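Local coordinates for Low molecular weight heat shock protein (Xanthomonas axonopodis pv. citri, PDB 3GLA), which is a small heat-shock protein of the alpha-crystallin family and probably acts as a molecular chaperone that holds unfolding proteins during stress, at residues I30-D35 with L90-P95; K36-I41 with H67-L72; K46-T51 with I59-G64. One frame throughout, in Å; residues are numbered along the deposited sequence.

Contact 1 of 3, residues I30-D35 with L90-P95; sequences IEVQMD and LEIRIP
Ile30 overlaps Leu90 tip to tip, its CG2 methyl lying 3.6 Å from CD2 of Leu90, at one end of a row of aliphatic pairs between the two sheets of the alpha-crystallin domain, an immunoglobulin-like beta-sandwich. The geometry is that of sheets packed face against face: strands 31-35 and 90-95 run in nearly the same direction, 23° apart, with segment axes 10.0 Å from each other, and no hydrogen bond joins them. Alternate residues on each side, Ile30, Val32 and Met34 against Leu90, Ile92 and Ile94, send their CB atoms into the interface.

One methyl, CD2 of Leu90, does double duty. It meets Ile30 and also CG2 of Val32 at 3.8 Å, where the two side chains slide past each other in opposite directions. With CG1 of Val32 anti to the backbone N (chi1 -178°), that methyl approaches CD1 of Ile92 end-on at 3.7 Å and meets Ile92 alone. CG2 of Val32 instead lies between Leu90 CD2 and Ile92 CD1, at nearly equal distances from both. The fork of Val32 therefore bridges two successive inward residues of the opposite strand. Buried Ile92 is also packed by Ile41 of the facing sheet, and Leu18 and Ala83 flank it within its own sheet.

On the outer side of strand 90-95, Arg93 NE donates to Glu91 OE1 at 2.9 Å, a nearly straight bond (164°) lying in the guanidinium plane. This salt bridge ties two outward-facing residues of the same strand and takes no part in the packing between sheets.

At the far end Met34 reaches across with an extended chain that slants across that of Ile94, SD of Met34 coming to 4.0 Å from CG2 of Ile94.

Contact 2 of 3, residues K36-I41 with H67-L72; sequences KGILSI and HRRFAL
His67 leaves its strand with CB directed away from segment 36-41, yet its ring returns to touch Ser40 and Ile41. CB and CG of His67 both lie 4.1 Å from Ile41 O. With CG anti to the backbone N (chi1 -178°), ND1 reaches the same oxygen at 3.4 Å, a weak hydrogen bond (146°). CE1 comes to 2.9 Å from Ser40 OG, at the ring edge; this is unusually short for carbon and oxygen, so the ring's orientation, and the weak bond resting on it, are doubtful. NE2, at the tip, is 4.0 Å from Ser40 OG. Over one face sits Arg69 CZ, 3.5 Å above the imidazole plane, displaced toward the rim.

The backbones carrying these side chains pair antiparallel in the three-stranded sheet of the alpha-crystallin sandwich. Leu39-Phe70 and Ile41-Arg68 are hydrogen-bonded pairs, Ile38-Ala71 and Ser40-Arg69 non-hydrogen-bonded ones. Past the last bridge, Leu72 N donates to Gly37 O at 2.9 Å. On the sandwich-facing side, Leu39 CB meets Leu72 CD1 at 3.9 Å. Arg68 starts from the same face as Leu39, but its end leads away: Phe70 CZ lies 3.5 Å above the Arg68 guanidinium plane, and Arg68 NH1 forms a salt bridge with OE1 of Glu60 of the second subunit.

Contact 3 of 3, residues K46-T51 with I59-G64; sequences KSESST and IERRYG
Charge pairing joins Glu48 to Arg61: NH2 of Arg61 donates to Glu48 OE1 at 2.7 Å, within a long loop that projects from the alpha-crystallin sandwich and meets the second subunit. The partner lies near the guanidinium plane, but the nitrogen approaches from above the carboxylate plane, and the two flat groups are turned 52° apart. Glu48 bends at chi2 (90°), which brings its carboxylate back toward Arg61. The same guanidinium forms salt bridges to Asp8 and Asp21 of the second subunit, so it links this chain's loop to two acidic groups across the dimer interface, consistent with the dimers of bacterial and plant small heat-shock proteins, in which the loop bearing a short strand, here 56-58, is exchanged between subunits.

Hydrogen bonding inside segment 46-51 shapes the face presented to segment 59-64. Ser47 OG accepts from Ser49 N at 3.0 Å in an ST turn, which leads into the 3-10 turn of residues 48-50, closed by the bond from Ser50 N to Ser47 O. A second donor, Ser50 OG, grips Ser47 O at 2.9 Å.

Nonpolar contact is made chiefly by the Tyr63 ring. Ser47 CB sits over one of its faces, 3.5 Å from the centroid and 19° off the normal, a CH-pi contact. Beyond it, Ser49 CB is 3.8 Å from Ile59 CG2, and Ser50 CB approaches the hydroxyl end of the tyrosine.

Water fills in the polar links. Water 2 accepts from both Ser47 OG and Ser49 OG and donates to Arg61 O at 2.8 Å, bridging the turn to the opposite backbone. Water 3 donates to Glu48 OE2 and receives a weak bond from Arg61 NH1, forming a weak second, water-mediated link between the two groups. Last, water 4 donates to Ser49 OG and lies 2.6 Å from Tyr63 OH.

Contacts 1 and 2 are adjacent, their centres 8 Å apart, and share a sheet: strand 31-35 neighbours strand 38-45, with a probable hydrogen bond from Ser40 N to Gln33 O at 2.7 Å. Contact 1 supplies packing between sheets, contact 2 pairing within one, and Ile92 CD1 against Ile41 CG2 at 3.5 Å connects them. Contact 3 is centred about 25 Å from the centre of either, reached through the continuations of the two strands that contact 2 pairs. Contacts 2 and 3 both touch the second subunit, contact 3 through Arg61 and Glu60 among others. Arg68 of contact 2 pairs with Glu60 of the second subunit, a contact 3 residue in that copy. Contact 1 stays within the chain.

Contact 1 of 3, residues I30-D35 with L90-P95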
loop_
_atom_site.group_PDB
_atom_site.type_symbol
_atom_site.label_atom_id
_atom_site.label_comp_id
_atom_site.label_asym_id
_atom_site.label_seq_id
_atom_site.Cartn_x
_atom_site.Cartn_y
_atom_site.Cartn_z
ATOM N N ILE B 30 9.961 0.544 9.032
ATOM C CA ILE B 30 10.195 1.621 8.047
ATOM C C ILE B 30 11.055 2.606 8.812
ATOM O O ILE B 30 10.724 3.037 9.928
ATOM C CB ILE B 30 8.914 2.305 7.664
ATOM C CG1 ILE B 30 7.911 1.261 7.005
ATOM C CG2 ILE B 30 9.251 3.446 6.761
ATOM C CD1 ILE B 30 6.473 1.737 7.135
ATOM N N GLU B 31 12.159 2.923 8.213
ATOM C CA GLU B 31 13.087 3.895 8.893
ATOM C C GLU B 31 12.702 5.228 8.427
ATOM O O GLU B 31 12.721 5.473 7.224
ATOM C CB GLU B 31 14.477 3.571 8.418
ATOM C CG GLU B 31 15.510 4.418 9.077
ATOM C CD GLU B 31 16.826 3.633 9.239
ATOM O OE1 GLU B 31 17.656 3.674 8.313
ATOM O OE2 GLU B 31 17.009 2.967 10.317
ATOM N N VAL B 32 12.366 6.098 9.340
ATOM C CA VAL B 32 12.051 7.483 8.998
ATOM C C VAL B 32 13.118 8.296 9.636
ATOM O O VAL B 32 13.359 8.098 10.829
ATOM C CB VAL B 32 10.757 7.840 9.591
ATOM C CG1 VAL B 32 10.308 9.207 9.265
ATOM C CG2 VAL B 32 9.659 6.903 9.007
ATOM N N GLN B 33 13.704 9.206 8.887
ATOM C CA GLN B 33 14.774 10.088 9.440
ATOM C C GLN B 33 14.625 11.386 8.752
ATOM O O GLN B 33 14.120 11.475 7.608
ATOM C CB GLN B 33 16.120 9.511 9.018
ATOM C CG GLN B 33 16.333 8.218 9.610
ATOM C CD GLN B 33 17.796 7.863 9.616
ATOM O OE1 GLN B 33 18.243 7.136 10.504
ATOM N NE2 GLN B 33 18.555 8.392 8.651
ATOM N N MET B 34 14.969 12.492 9.432
ATOM C CA MET B 34 14.952 13.742 8.755
ATOM C C MET B 34 16.236 14.428 9.194
ATOM O O MET B 34 16.521 14.490 10.406
ATOM C CB MET B 34 13.706 14.531 9.109
ATOM C CG MET B 34 13.574 15.788 8.287
ATOM S SD MET B 34 12.152 16.572 8.554
ATOM C CE MET B 34 12.538 18.135 7.800
ATOM N N ASP B 35 17.009 14.883 8.264
ATOM C CA ASP B 35 18.296 15.507 8.602
ATOM C C ASP B 35 18.441 16.581 7.505
ATOM O O ASP B 35 18.048 16.398 6.385
ATOM C CB ASP B 35 19.432 14.492 8.547
ATOM C CG ASP B 35 20.805 15.057 9.147
ATOM O OD1 ASP B 35 20.805 15.874 10.133
ATOM O OD2 ASP B 35 21.886 14.690 8.589
ATOM N N LEU B 90 1.873 4.658 5.883
ATOM C CA LEU B 90 2.605 5.257 7.047
ATOM C C LEU B 90 2.342 6.725 6.989
ATOM O O LEU B 90 2.476 7.319 5.907
ATOM C CB LEU B 90 4.095 5.006 6.836
ATOM C CG LEU B 90 4.941 5.600 8.026
ATOM C CD1 LEU B 90 4.678 4.799 9.246
ATOM C CD2 LEU B 90 6.412 5.484 7.692
ATOM N N GLU B 91 1.952 7.300 8.111
ATOM C CA GLU B 91 1.665 8.741 8.088
ATOM C C GLU B 91 2.689 9.351 8.960
ATOM O O GLU B 91 2.869 8.935 10.150
ATOM C CB GLU B 91 0.294 8.909 8.627
ATOM C CG GLU B 91 -0.007 10.470 8.787
ATOM C CD GLU B 91 -1.434 10.698 9.233
ATOM O OE1 GLU B 91 -1.637 11.734 9.897
ATOM O OE2 GLU B 91 -2.279 9.865 8.981
ATOM N N ILE B 92 3.448 10.257 8.391
ATOM C CA ILE B 92 4.543 10.874 9.132
ATOM C C ILE B 92 4.115 12.289 9.359
ATOM O O ILE B 92 3.730 12.988 8.402
ATOM C CB ILE B 92 5.730 10.909 8.286
ATOM C CG1 ILE B 92 6.171 9.420 8.024
ATOM C CG2 ILE B 92 6.883 11.573 9.059
ATOM C CD1 ILE B 92 7.314 9.325 7.053
ATOM N N ARG B 93 4.223 12.758 10.635
ATOM C CA ARG B 93 3.806 14.141 10.879
ATOM C C ARG B 93 5.017 14.872 11.294
ATOM O O ARG B 93 5.827 14.417 12.100
ATOM C CB ARG B 93 2.754 14.223 11.977
ATOM C CG ARG B 93 1.492 13.518 11.582
ATOM C CD ARG B 93 0.331 13.884 12.486
ATOM N NE ARG B 93 -0.816 13.932 11.616
ATOM C CZ ARG B 93 -1.495 15.036 11.356
ATOM N NH1 ARG B 93 -2.522 14.982 10.509
ATOM N NH2 ARG B 93 -1.167 16.190 11.943
ATOM N N ILE B 94 5.217 16.055 10.715
ATOM C CA ILE B 94 6.424 16.787 10.927
ATOM C C ILE B 94 5.946 18.179 11.356
ATOM O O ILE B 94 5.370 18.914 10.618
ATOM C CB ILE B 94 7.213 16.962 9.717
ATOM C CG1 ILE B 94 7.602 15.574 9.079
ATOM C CG2 ILE B 94 8.562 17.671 9.996
ATOM C CD1 ILE B 94 6.563 15.300 7.903
ATOM N N PRO B 95 6.194 18.515 12.621
ATOM C CA PRO B 95 5.645 19.808 13.048
ATOM C C PRO B 95 6.426 20.905 12.483
ATOM O O PRO B 95 7.580 20.756 12.074
ATOM C CB PRO B 95 5.875 19.762 14.589
ATOM C CG PRO B 95 6.955 18.791 14.808
ATOM C CD PRO B 95 6.886 17.740 13.675
#

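Contact 2 of 3, residues K36-I41 with H67-L72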
loop_
_atom_site.group_PDB
_atom_site.type_symbol
_atom_site.label_atom_id
_atom_site.label_comp_id
_atom_site.label_asym_id
_atom_site.label_seq_id
_atom_site.Cartn_x
_atom_site.Cartn_y
_atom_site.Cartn_z
ATOM N N LYS B 36 18.947 17.772 7.850
ATOM C CA LYS B 36 19.185 18.805 6.842
ATOM C C LYS B 36 17.963 19.170 6.039
ATOM O O LYS B 36 18.082 19.528 4.825
ATOM C CB LYS B 36 20.320 18.363 5.887
ATOM C CG LYS B 36 21.715 18.270 6.533
ATOM C CD LYS B 36 22.733 17.390 5.798
ATOM C CE LYS B 36 23.966 17.203 6.732
ATOM N NZ LYS B 36 24.777 15.958 6.481
ATOM N N GLY B 37 16.798 19.109 6.663
ATOM C CA GLY B 37 15.544 19.554 6.041
ATOM C C GLY B 37 15.036 18.468 5.066
ATOM O O GLY B 37 14.052 18.691 4.444
ATOM N N ILE B 38 15.669 17.293 5.096
ATOM C CA ILE B 38 15.264 16.270 4.073
ATOM C C ILE B 38 14.715 15.090 4.886
ATOM O O ILE B 38 15.437 14.391 5.650
ATOM C CB ILE B 38 16.441 15.874 3.251
ATOM C CG1 ILE B 38 16.886 17.096 2.426
ATOM C CG2 ILE B 38 15.965 14.722 2.292
ATOM C CD1 ILE B 38 18.235 16.809 1.836
ATOM N N LEU B 39 13.405 14.802 4.634
ATOM C CA LEU B 39 12.768 13.665 5.265
ATOM C C LEU B 39 13.008 12.445 4.400
ATOM O O LEU B 39 12.738 12.498 3.208
ATOM C CB LEU B 39 11.263 14.000 5.333
ATOM C CG LEU B 39 10.326 12.901 5.897
ATOM C CD1 LEU B 39 10.715 12.533 7.374
ATOM C CD2 LEU B 39 8.867 13.372 5.828
ATOM N N SER B 40 13.449 11.357 5.016
ATOM C CA SER B 40 13.848 10.118 4.292
ATOM C C SER B 40 12.950 9.000 4.837
ATOM O O SER B 40 12.651 8.893 6.039
ATOM C CB SER B 40 15.312 9.805 4.740
ATOM O OG SER B 40 15.644 8.494 4.445
ATOM N N ILE B 41 12.478 8.165 3.936
ATOM C CA ILE B 41 11.883 6.935 4.343
ATOM C C ILE B 41 12.638 5.834 3.684
ATOM O O ILE B 41 12.962 5.924 2.512
ATOM C CB ILE B 41 10.365 6.811 3.991
ATOM C CG1 ILE B 41 10.138 7.027 2.469
ATOM C CG2 ILE B 41 9.602 7.825 4.809
ATOM C CD1 ILE B 41 8.670 6.689 2.019
ATOM N N HIS B 67 13.972 3.816 -0.808
ATOM C CA HIS B 67 14.474 4.931 -0.043
ATOM C C HIS B 67 14.111 6.148 -0.805
ATOM O O HIS B 67 14.463 6.312 -1.967
ATOM C CB HIS B 67 15.955 4.746 -0.046
ATOM C CG HIS B 67 16.683 5.754 0.723
ATOM N ND1 HIS B 67 16.093 6.722 1.508
ATOM C CD2 HIS B 67 18.021 5.878 0.922
ATOM C CE1 HIS B 67 17.042 7.450 2.106
ATOM N NE2 HIS B 67 18.200 6.949 1.776
ATOM N N ARG B 68 13.294 6.943 -0.202
ATOM C CA ARG B 68 12.891 8.153 -0.863
ATOM C C ARG B 68 13.241 9.245 0.181
ATOM O O ARG B 68 13.202 9.058 1.391
ATOM C CB ARG B 68 11.404 8.198 -1.078
ATOM C CG ARG B 68 11.078 7.014 -2.070
ATOM C CD ARG B 68 9.700 7.237 -2.722
ATOM N NE ARG B 68 9.711 8.340 -3.637
ATOM C CZ ARG B 68 8.568 8.934 -4.017
ATOM N NH1 ARG B 68 7.379 8.603 -3.481
ATOM N NH2 ARG B 68 8.642 9.927 -4.859
ATOM N N ARG B 69 13.515 10.373 -0.434
ATOM C CA ARG B 69 13.886 11.609 0.316
ATOM C C ARG B 69 13.024 12.680 -0.132
ATOM O O ARG B 69 12.710 12.870 -1.346
ATOM C CB ARG B 69 15.353 11.932 -0.024
ATOM C CG ARG B 69 16.331 10.921 0.518
ATOM C CD ARG B 69 17.905 11.159 0.012
ATOM N NE ARG B 69 18.069 10.175 -1.000
ATOM C CZ ARG B 69 18.756 9.062 -1.005
ATOM N NH1 ARG B 69 19.693 8.740 -0.117
ATOM N NH2 ARG B 69 18.564 8.308 -2.042
ATOM N N PHE B 70 12.600 13.499 0.822
ATOM C CA PHE B 70 11.734 14.594 0.515
ATOM C C PHE B 70 12.277 15.838 1.236
ATOM O O PHE B 70 12.113 15.972 2.438
ATOM C CB PHE B 70 10.326 14.397 0.914
ATOM C CG PHE B 70 9.752 13.119 0.309
ATOM C CD1 PHE B 70 9.926 11.902 0.975
ATOM C CD2 PHE B 70 9.323 13.118 -0.999
ATOM C CE1 PHE B 70 9.462 10.712 0.425
ATOM C CE2 PHE B 70 8.872 11.896 -1.599
ATOM C CZ PHE B 70 8.945 10.706 -0.852
ATOM N N ALA B 71 12.884 16.736 0.499
ATOM C CA ALA B 71 13.245 18.012 1.134
ATOM C C ALA B 71 11.937 18.706 1.515
ATOM O O ALA B 71 10.987 18.792 0.764
ATOM C CB ALA B 71 13.961 18.868 0.026
ATOM N N LEU B 72 11.835 19.261 2.743
ATOM C CA LEU B 72 10.660 19.917 3.161
ATOM C C LEU B 72 11.073 21.407 3.463
ATOM O O LEU B 72 12.281 21.685 3.525
ATOM C CB LEU B 72 10.252 19.330 4.499
ATOM C CG LEU B 72 9.732 17.859 4.362
ATOM C CD1 LEU B 72 9.447 17.430 5.795
ATOM C CD2 LEU B 72 8.449 17.894 3.595
#

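Contact 3 of 3, residues K46-T51 with I59-G64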
loop_
_atom_site.group_PDB
_atom_site.type_symbol
_atom_site.label_atom_id
_atom_site.label_comp_id
_atom_site.label_asym_id
_atom_site.label_seq_id
_atom_site.Cartn_x
_atom_site.Cartn_y
_atom_site.Cartn_z
ATOM N N LYS B 46 9.751 -7.624 1.493
ATOM C CA LYS B 46 9.885 -8.866 0.789
ATOM C C LYS B 46 8.529 -9.100 0.045
ATOM O O LYS B 46 7.564 -8.462 0.374
ATOM C CB LYS B 46 10.002 -10.082 1.764
ATOM C CG LYS B 46 11.309 -10.034 2.730
ATOM C CD LYS B 46 12.548 -9.886 1.923
ATOM C CE LYS B 46 13.820 -9.777 2.910
ATOM N NZ LYS B 46 14.268 -8.348 3.038
ATOM N N SER B 47 8.604 -10.000 -0.886
ATOM C CA SER B 47 7.350 -10.391 -1.543
ATOM C C SER B 47 7.357 -11.871 -1.642
ATOM O O SER B 47 8.330 -12.522 -2.013
ATOM C CB SER B 47 7.386 -9.869 -2.980
ATOM O OG SER B 47 6.151 -10.232 -3.603
ATOM N N GLU B 48 6.117 -12.350 -1.569
ATOM C CA GLU B 48 5.904 -13.711 -1.835
ATOM C C GLU B 48 6.272 -14.114 -3.204
ATOM O O GLU B 48 6.607 -15.319 -3.442
ATOM C CB GLU B 48 4.426 -14.001 -1.551
ATOM C CG GLU B 48 4.045 -13.569 -0.047
ATOM C CD GLU B 48 3.501 -11.994 0.104
ATOM O OE1 GLU B 48 3.822 -11.040 -0.765
ATOM O OE2 GLU B 48 2.819 -11.615 1.191
ATOM N N SER B 49 6.361 -13.158 -4.125
ATOM C CA SER B 49 6.598 -13.590 -5.438
ATOM C C SER B 49 8.036 -14.083 -5.671
ATOM O O SER B 49 8.329 -14.586 -6.758
ATOM C CB SER B 49 6.307 -12.549 -6.515
ATOM O OG SER B 49 7.254 -11.483 -6.405
ATOM N N SER B 50 8.929 -13.785 -4.722
ATOM C CA SER B 50 10.301 -14.153 -4.887
ATOM C C SER B 50 10.458 -15.602 -4.468
ATOM O O SER B 50 11.524 -16.184 -4.701
ATOM C CB SER B 50 11.222 -13.174 -4.039
ATOM O OG SER B 50 10.986 -13.418 -2.692
ATOM N N THR B 51 9.454 -16.178 -3.833
ATOM C CA THR B 51 9.521 -17.614 -3.422
ATOM C C THR B 51 8.660 -18.400 -4.414
ATOM O O THR B 51 7.519 -18.035 -4.594
ATOM C CB THR B 51 8.943 -17.787 -2.052
ATOM O OG1 THR B 51 9.780 -17.031 -1.170
ATOM C CG2 THR B 51 8.972 -19.260 -1.621
ATOM N N ILE B 59 2.747 -11.475 -11.689
ATOM C CA ILE B 59 3.566 -10.785 -10.671
ATOM C C ILE B 59 3.679 -9.351 -11.073
ATOM O O ILE B 59 4.137 -8.996 -12.233
ATOM C CB ILE B 59 4.980 -11.360 -10.599
ATOM C CG1 ILE B 59 4.931 -12.803 -10.230
ATOM C CG2 ILE B 59 5.840 -10.424 -9.684
ATOM C CD1 ILE B 59 6.375 -13.518 -10.406
ATOM N N GLU B 60 3.274 -8.486 -10.180
ATOM C CA GLU B 60 3.442 -7.077 -10.413
ATOM C C GLU B 60 3.705 -6.233 -9.190
ATOM O O GLU B 60 4.051 -5.058 -9.315
ATOM C CB GLU B 60 2.342 -6.448 -11.191
ATOM C CG GLU B 60 0.976 -6.666 -10.442
ATOM C CD GLU B 60 -0.105 -5.878 -11.013
ATOM O OE1 GLU B 60 -1.252 -6.163 -10.723
ATOM O OE2 GLU B 60 0.183 -4.838 -11.731
ATOM N N ARG B 61 3.596 -6.834 -8.000
ATOM C CA ARG B 61 3.786 -6.045 -6.840
ATOM C C ARG B 61 5.285 -5.774 -6.749
ATOM O O ARG B 61 6.129 -6.645 -6.897
ATOM C CB ARG B 61 3.322 -6.845 -5.572
ATOM C CG ARG B 61 1.833 -6.838 -5.664
ATOM C CD ARG B 61 1.107 -7.310 -4.413
ATOM N NE ARG B 61 1.741 -8.185 -3.694
ATOM C CZ ARG B 61 2.386 -8.417 -2.595
ATOM N NH1 ARG B 61 2.484 -7.847 -1.369
ATOM N NH2 ARG B 61 2.920 -9.566 -2.889
ATOM N N ARG B 62 5.560 -4.519 -6.377
ATOM C CA ARG B 62 7.016 -4.130 -6.346
ATOM C C ARG B 62 7.513 -4.432 -4.982
ATOM O O ARG B 62 6.771 -4.346 -3.966
ATOM C CB ARG B 62 7.102 -2.605 -6.638
ATOM C CG ARG B 62 6.544 -2.256 -8.037
ATOM C CD ARG B 62 7.613 -2.631 -9.030
ATOM N NE ARG B 62 7.191 -2.169 -10.359
ATOM C CZ ARG B 62 6.088 -1.445 -10.562
ATOM N NH1 ARG B 62 5.748 -1.055 -11.782
ATOM N NH2 ARG B 62 5.314 -1.116 -9.524
ATOM N N TYR B 63 8.808 -4.683 -4.888
ATOM C CA TYR B 63 9.326 -4.960 -3.540
ATOM C C TYR B 63 10.831 -4.738 -3.561
ATOM O O TYR B 63 11.286 -4.177 -4.554
ATOM C CB TYR B 63 8.939 -6.389 -3.080
ATOM C CG TYR B 63 9.518 -7.422 -3.972
ATOM C CD1 TYR B 63 10.627 -8.108 -3.576
ATOM C CD2 TYR B 63 8.928 -7.732 -5.237
ATOM C CE1 TYR B 63 11.195 -9.100 -4.374
ATOM C CE2 TYR B 63 9.488 -8.705 -6.073
ATOM C CZ TYR B 63 10.608 -9.415 -5.615
ATOM O OH TYR B 63 11.126 -10.394 -6.414
ATOM N N GLY B 64 11.451 -5.158 -2.488
ATOM C CA GLY B 64 12.899 -4.902 -2.306
ATOM C C GLY B 64 13.071 -3.613 -1.563
ATOM O O GLY B 64 12.174 -3.165 -0.817
HETATM O O HOH W 1 4.930 -7.708 0.994
HETATM O O HOH W 2 5.825 -9.307 -6.038
HETATM O O HOH W 3 2.866 -8.923 1.848
HETATM O O HOH W 4 9.357 -11.426 -8.028
#